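Side-chain contacts in triosephosphate isomerase (Trichomonas vaginalis, PDB 4O4V), which probably interconverts D-glyceraldehyde 3-phosphate and dihydroxyacetone phosphate, a step shared by glycolysis and gluconeogenesis, and works as a homodimer: residues A144-M149 against V161-E166; K148-P151 against K157-D160. One frame throughout, in Å; residues are numbered along the deposited sequence.

Contact 1: residues A144-M149 against V161-E166; sequences AQIEKM and VVIAYE
I146 and M149 of helix 138-149 pack on V161 and I163 of strand 161-165, part of the apolar layer between the outer helices and the barrel wall of a TIM barrel. The short helix and strand axes run nearly antiparallel, at 162°, and come no closer than 11.8 Å, a gap spanned by side chains alone. I146 and I163 meet tip to tip, I146 CD1 lying 4.0 Å from I163 CG2. With CG1 anti to the carbonyl carbon (chi1 -63°), the longer branch of I146 carries CD1 to the strand, although its CB does not aim there. I163 uses both of its branches: CG2 receives I146, while CD1 meets M149 CE at 4.0 Å, M149 lying aslant across I163. The same methyl touches V161 more loosely, with M149 CE 4.5 Å from V161 CG1. An unbranched methionine suits this place, because its bend at chi3 carries one methyl to both strand residues; the beta-branched V161 and I163 suit an extended strand. No hydrogen bond crosses the interface, and all four residues are buried. Alternation along the strand points V162 away from the helix. Helix 179-197 closes one flank, I192 touching I146 and L193 touching I163, while V161 leans on L116 of helix 105-117 and I146 on C126 of strand 121-126.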
ATOM      1  N   ALA A 144     -24.365  -7.708   9.176  1.00 12.46           N
ATOM      2  CA  ALA A 144     -23.280  -7.812  10.130  1.00 13.57           C
ATOM      3  C   ALA A 144     -22.147  -6.866   9.753  1.00 12.33           C
ATOM      4  O   ALA A 144     -21.541  -6.247  10.624  1.00 13.38           O
ATOM      5  CB  ALA A 144     -22.774  -9.257  10.216  1.00 15.05           C
ATOM      6  N   GLN A 145     -21.840  -6.764   8.457  1.00 10.94           N
ATOM      7  CA  GLN A 145     -20.779  -5.865   8.014  1.00 11.36           C
ATOM      8  C   GLN A 145     -21.137  -4.406   8.300  1.00 11.28           C
ATOM      9  O   GLN A 145     -20.296  -3.622   8.771  1.00 12.49           O
ATOM     10  CB  GLN A 145     -20.513  -6.042   6.527  1.00 10.07           C
ATOM     11  CG  GLN A 145     -19.934  -7.399   6.155  1.00 10.73           C
ATOM     12  CD  GLN A 145     -19.568  -7.465   4.698  1.00 10.00           C
ATOM     13  OE1 GLN A 145     -20.396  -7.154   3.825  1.00 10.05           O
ATOM     14  NE2 GLN A 145     -18.331  -7.827   4.412  1.00 10.01           N
ATOM     15  N   ILE A 146     -22.354  -4.021   7.955  1.00 10.49           N
ATOM     16  CA  ILE A 146     -22.797  -2.630   8.171  1.00 11.72           C
ATOM     17  C   ILE A 146     -22.892  -2.324   9.662  1.00 12.35           C
ATOM     18  O   ILE A 146     -22.543  -1.222  10.092  1.00 12.18           O
ATOM     19  CB  ILE A 146     -24.109  -2.354   7.441  1.00 13.33           C
ATOM     20  CG1 ILE A 146     -23.944  -2.507   5.918  1.00 15.64           C
ATOM     21  CG2 ILE A 146     -24.675  -0.953   7.829  1.00 15.62           C
ATOM     22  CD1 ILE A 146     -23.073  -1.486   5.257  1.00 19.07           C
ATOM     23  N   GLU A 147     -23.316  -3.286  10.467  1.00 12.11           N
ATOM     24  CA  GLU A 147     -23.376  -3.090  11.906  1.00 14.35           C
ATOM     25  C   GLU A 147     -21.998  -2.948  12.548  1.00 13.52           C
ATOM     26  O   GLU A 147     -21.889  -2.324  13.605  1.00 14.96           O
ATOM     27  CB  GLU A 147     -24.188  -4.213  12.564  1.00 16.55           C
ATOM     28  CG  GLU A 147     -25.678  -4.187  12.220  1.00 17.73           C
ATOM     29  CD  GLU A 147     -26.452  -5.338  12.832  1.00 26.00           C
ATOM     30  OE1 GLU A 147     -26.703  -5.296  14.055  1.00 32.80           O
ATOM     31  OE2 GLU A 147     -26.837  -6.274  12.101  1.00 24.01           O
ATOM     32  N   LYS A 148     -20.953  -3.503  11.945  1.00 13.57           N
ATOM     33  CA  LYS A 148     -19.591  -3.228  12.411  1.00 14.62           C
ATOM     34  C   LYS A 148     -19.111  -1.838  11.996  1.00 12.13           C
ATOM     35  O   LYS A 148     -18.342  -1.198  12.721  1.00 15.57           O
ATOM     36  CB  LYS A 148     -18.616  -4.291  11.883  1.00 17.06           C
ATOM     37  N   MET A 149     -19.573  -1.360  10.853  1.00 11.74           N
ATOM     38  CA  MET A 149     -19.209  -0.026  10.379  1.00 10.93           C
ATOM     39  C   MET A 149     -19.876   1.095  11.187  1.00 10.39           C
ATOM     40  O   MET A 149     -19.256   2.106  11.511  1.00 11.91           O
ATOM     41  CB  MET A 149     -19.597   0.116   8.892  1.00 12.47           C
ATOM     42  CG  MET A 149     -19.127   1.410   8.217  1.00 11.41           C
ATOM     43  SD  MET A 149     -20.119   1.980   6.785  1.00 14.83           S
ATOM     44  CE  MET A 149     -21.589   2.506   7.621  1.00 18.06           C
ATOM     45  N   VAL A 161     -19.946   9.814   4.364  1.00  9.54           N
ATOM     46  CA  VAL A 161     -19.963   8.387   4.138  1.00  8.82           C
ATOM     47  C   VAL A 161     -20.787   8.039   2.915  1.00  8.24           C
ATOM     48  O   VAL A 161     -21.933   8.474   2.797  1.00  9.02           O
ATOM     49  CB  VAL A 161     -20.540   7.639   5.361  1.00 10.14           C
ATOM     50  CG1 VAL A 161     -20.671   6.140   5.132  1.00 11.12           C
ATOM     51  CG2 VAL A 161     -19.699   7.906   6.589  1.00 11.49           C
ATOM     52  N   VAL A 162     -20.214   7.231   2.031  1.00  7.96           N
ATOM     53  CA  VAL A 162     -20.910   6.581   0.929  1.00  6.74           C
ATOM     54  C   VAL A 162     -20.691   5.082   1.105  1.00  6.95           C
ATOM     55  O   VAL A 162     -19.589   4.685   1.513  1.00  7.90           O
ATOM     56  CB  VAL A 162     -20.333   7.078  -0.420  1.00  7.99           C
ATOM     57  CG1 VAL A 162     -20.860   6.298  -1.602  1.00  9.51           C
ATOM     58  CG2 VAL A 162     -20.597   8.576  -0.590  1.00  8.97           C
ATOM     59  N   ILE A 163     -21.692   4.258   0.834  1.00  7.30           N
ATOM     60  CA  ILE A 163     -21.556   2.802   0.966  1.00  6.51           C
ATOM     61  C   ILE A 163     -21.659   2.169  -0.404  1.00  7.14           C
ATOM     62  O   ILE A 163     -22.533   2.550  -1.176  1.00  8.42           O
ATOM     63  CB  ILE A 163     -22.672   2.252   1.891  1.00  7.94           C
ATOM     64  CG1 ILE A 163     -22.560   2.862   3.292  1.00  9.14           C
ATOM     65  CG2 ILE A 163     -22.618   0.734   1.937  1.00  8.31           C
ATOM     66  CD1 ILE A 163     -23.732   2.583   4.188  1.00  9.97           C
ATOM     67  N   ALA A 164     -20.788   1.224  -0.723  1.00  6.83           N
ATOM     68  CA  ALA A 164     -20.851   0.481  -1.979  1.00  6.41           C
ATOM     69  C   ALA A 164     -21.141  -0.986  -1.714  1.00  6.89           C
ATOM     70  O   ALA A 164     -20.456  -1.628  -0.894  1.00  8.81           O
ATOM     71  CB  ALA A 164     -19.569   0.632  -2.764  1.00  7.81           C
ATOM     72  N   TYR A 165     -22.125  -1.536  -2.399  1.00  7.00           N
ATOM     73  CA  TYR A 165     -22.439  -2.954  -2.347  1.00  6.59           C
ATOM     74  C   TYR A 165     -21.791  -3.704  -3.510  1.00  6.94           C
ATOM     75  O   TYR A 165     -22.052  -3.400  -4.691  1.00  7.41           O
ATOM     76  CB  TYR A 165     -23.958  -3.159  -2.452  1.00  7.87           C
ATOM     77  CG  TYR A 165     -24.313  -4.626  -2.587  1.00  7.33           C
ATOM     78  CD1 TYR A 165     -24.094  -5.509  -1.548  1.00  8.56           C
ATOM     79  CD2 TYR A 165     -24.754  -5.164  -3.780  1.00  8.39           C
ATOM     80  CE1 TYR A 165     -24.333  -6.878  -1.696  1.00  8.71           C
ATOM     81  CE2 TYR A 165     -25.003  -6.514  -3.929  1.00  8.34           C
ATOM     82  CZ  TYR A 165     -24.792  -7.374  -2.897  1.00  7.93           C
ATOM     83  OH  TYR A 165     -25.012  -8.728  -3.105  1.00  8.62           O
ATOM     84  N   GLU A 166     -21.003  -4.712  -3.176  1.00  6.90           N
ATOM     85  CA  GLU A 166     -20.284  -5.551  -4.146  1.00  7.47           C
ATOM     86  C   GLU A 166     -20.888  -6.948  -4.102  1.00  7.41           C
ATOM     87  O   GLU A 166     -20.783  -7.640  -3.088  1.00  7.63           O
ATOM     88  CB  GLU A 166     -18.800  -5.659  -3.788  1.00  7.59           C
ATOM     89  CG  GLU A 166     -18.068  -4.351  -3.805  1.00 10.75           C
ATOM     90  CD  GLU A 166     -16.588  -4.624  -3.544  1.00 11.42           C
ATOM     91  OE1 GLU A 166     -15.873  -5.129  -4.489  1.00 14.84           O
ATOM     92  OE2 GLU A 166     -16.179  -4.576  -2.383  1.00  9.91           O
TER

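Contact 2: residues K148-P151 against K157-D160; sequences KMIP and KWDD
The indole of W158 presents the outer rim of its six-membered ring to M149 and I150, so the contact is made by the far end of the ring rather than by its pyrrole part. I150 CG1 sits at the edge, near the ring plane, 4.0 Å from W158 CH2 and 4.2 Å from W158 CZ2. M149 comes in obliquely. Its CE lies 3.5 Å from W158 CH2 and 3.8 Å from W158 CZ3, with the terminal methyl, rather than the sulfur, nearest the ring. CH2 is therefore the atom that both side chains share. Long side chains bridge the gap from both directions: the nearest CA atoms across the two segments, those of I150 and W158, are 9.6 Å apart, and CG of W158 stands anti to the carbonyl carbon (chi1 -79°) with the indole extending from there toward M149 and I150. A large flat side chain suits such a span, and the apolar carbons at the rim of its benzene ring match the methylene of I150 and the methyl of M149.

In the TIM barrel this is the connection from helix 138-149 into strand 161-165, and W158 belongs to the 3-10 segment 158-159 just ahead of that strand. The turn there is tied by a backbone hydrogen bond from D160 N to K157 O, 2.9 Å. Beyond the two segments, W158 also touches I153 in the same connection, L193 of helix 179-197 and I201 of helix 199-204. I150 packs on V197, and the exposed D159 forms a salt bridge with K204.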
ATOM      1  N   LYS A 148     -20.953  -3.503  11.945  1.00 13.57           N
ATOM      2  CA  LYS A 148     -19.591  -3.228  12.411  1.00 14.62           C
ATOM      3  C   LYS A 148     -19.111  -1.838  11.996  1.00 12.13           C
ATOM      4  O   LYS A 148     -18.342  -1.198  12.721  1.00 15.57           O
ATOM      5  CB  LYS A 148     -18.616  -4.291  11.883  1.00 17.06           C
ATOM      6  N   MET A 149     -19.573  -1.360  10.853  1.00 11.74           N
ATOM      7  CA  MET A 149     -19.209  -0.026  10.379  1.00 10.93           C
ATOM      8  C   MET A 149     -19.876   1.095  11.187  1.00 10.39           C
ATOM      9  O   MET A 149     -19.256   2.106  11.511  1.00 11.91           O
ATOM     10  CB  MET A 149     -19.597   0.116   8.892  1.00 12.47           C
ATOM     11  CG  MET A 149     -19.127   1.410   8.217  1.00 11.41           C
ATOM     12  SD  MET A 149     -20.119   1.980   6.785  1.00 14.83           S
ATOM     13  CE  MET A 149     -21.589   2.506   7.621  1.00 18.06           C
ATOM     14  N   ILE A 150     -21.146   0.908  11.521  1.00 11.76           N
ATOM     15  CA  ILE A 150     -21.945   1.970  12.125  1.00 11.68           C
ATOM     16  C   ILE A 150     -21.274   2.630  13.357  1.00 12.79           C
ATOM     17  O   ILE A 150     -21.195   3.853  13.413  1.00 12.97           O
ATOM     18  CB  ILE A 150     -23.385   1.487  12.437  1.00 12.67           C
ATOM     19  CG1 ILE A 150     -24.172   1.481  11.144  1.00 12.21           C
ATOM     20  CG2 ILE A 150     -24.075   2.369  13.498  1.00 14.05           C
ATOM     21  CD1 ILE A 150     -25.482   0.688  11.232  1.00 14.84           C
ATOM     22  N   PRO A 151     -20.791   1.856  14.346  1.00 13.15           N
ATOM     23  CA  PRO A 151     -20.239   2.517  15.541  1.00 15.20           C
ATOM     24  C   PRO A 151     -18.924   3.253  15.278  1.00 15.03           C
ATOM     25  O   PRO A 151     -18.479   4.035  16.111  1.00 16.95           O
ATOM     26  CB  PRO A 151     -19.983   1.362  16.530  1.00 20.13           C
ATOM     27  CG  PRO A 151     -20.565   0.127  15.905  1.00 23.60           C
ATOM     28  CD  PRO A 151     -20.913   0.391  14.492  1.00 15.06           C
ATOM     29  N   LYS A 157     -20.670  12.785  11.163  1.00 12.98           N
ATOM     30  CA  LYS A 157     -19.880  12.467   9.982  1.00 12.45           C
ATOM     31  C   LYS A 157     -20.614  11.677   8.908  1.00 13.34           C
ATOM     32  O   LYS A 157     -19.995  11.317   7.904  1.00 11.88           O
ATOM     33  CB  LYS A 157     -18.614  11.714  10.403  1.00 12.71           C
ATOM     34  CG  LYS A 157     -17.584  12.552  11.116  1.00 15.84           C
ATOM     35  CD  LYS A 157     -16.985  13.571  10.199  1.00 17.16           C
ATOM     36  CE  LYS A 157     -15.842  14.304  10.855  1.00 18.65           C
ATOM     37  NZ  LYS A 157     -15.111  15.111   9.853  1.00 19.72           N
ATOM     38  N   TRP A 158     -21.928  11.458   9.048  1.00 12.91           N
ATOM     39  CA  TRP A 158     -22.612  10.661   8.033  1.00 12.78           C
ATOM     40  C   TRP A 158     -22.701  11.341   6.666  1.00 11.30           C
ATOM     41  O   TRP A 158     -22.856  10.667   5.658  1.00 12.01           O
ATOM     42  CB  TRP A 158     -23.994  10.218   8.500  1.00 14.51           C
ATOM     43  CG  TRP A 158     -23.945   9.031   9.438  1.00 13.63           C
ATOM     44  CD1 TRP A 158     -24.017   9.064  10.814  1.00 15.53           C
ATOM     45  CD2 TRP A 158     -23.845   7.668   9.067  1.00 13.33           C
ATOM     46  NE1 TRP A 158     -23.947   7.773  11.301  1.00 15.74           N
ATOM     47  CE2 TRP A 158     -23.851   6.904  10.254  1.00 14.35           C
ATOM     48  CE3 TRP A 158     -23.760   7.010   7.846  1.00 13.48           C
ATOM     49  CZ2 TRP A 158     -23.770   5.527  10.244  1.00 14.88           C
ATOM     50  CZ3 TRP A 158     -23.683   5.653   7.836  1.00 13.87           C
ATOM     51  CH2 TRP A 158     -23.708   4.911   9.043  1.00 15.52           C
ATOM     52  N   ASP A 159     -22.585  12.658   6.623  1.00 11.87           N
ATOM     53  CA  ASP A 159     -22.513  13.392   5.365  1.00 12.50           C
ATOM     54  C   ASP A 159     -21.296  13.008   4.546  1.00 12.08           C
ATOM     55  O   ASP A 159     -21.295  13.225   3.341  1.00 14.13           O
ATOM     56  CB  ASP A 159     -22.466  14.926   5.581  1.00 16.04           C
ATOM     57  CG  ASP A 159     -23.751  15.514   6.097  1.00 21.96           C
ATOM     58  OD1 ASP A 159     -24.835  14.965   5.856  1.00 22.07           O
ATOM     59  OD2 ASP A 159     -23.661  16.585   6.726  1.00 28.64           O
ATOM     60  N   ASP A 160     -20.296  12.400   5.182  1.00 10.28           N
ATOM     61  CA  ASP A 160     -19.015  12.056   4.567  1.00  9.73           C
ATOM     62  C   ASP A 160     -18.848  10.561   4.324  1.00  9.40           C
ATOM     63  O   ASP A 160     -17.738  10.112   4.058  1.00  9.93           O
ATOM     64  CB  ASP A 160     -17.916  12.611   5.460  1.00 11.81           C
ATOM     65  CG  ASP A 160     -17.831  14.124   5.414  1.00 13.98           C
ATOM     66  OD1 ASP A 160     -18.471  14.778   4.568  1.00 16.19           O
ATOM     67  OD2 ASP A 160     -17.093  14.660   6.250  1.00 18.35           O
TER

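How the contacts relate
Both contacts use helix 138-149 and meet at M149, whose terminal methyl serves the strand in contact 1 and the tryptophan in contact 2. Contact 1 is wholly buried, its centre about 10 Å from the centre of the chain; contact 2 is only partly buried, at about 14 Å, and the two contact centres are about 9 Å apart. Neither has a hydrogen bond across it. Contact 1 matches apolar methyl tips between helix and barrel strand, whereas contact 2 sets apolar groups against an aromatic rim, with charged residues close by in its loop. Helix 179-197 borders both, touching I146 and I163 in one and I150 and W158 in the other.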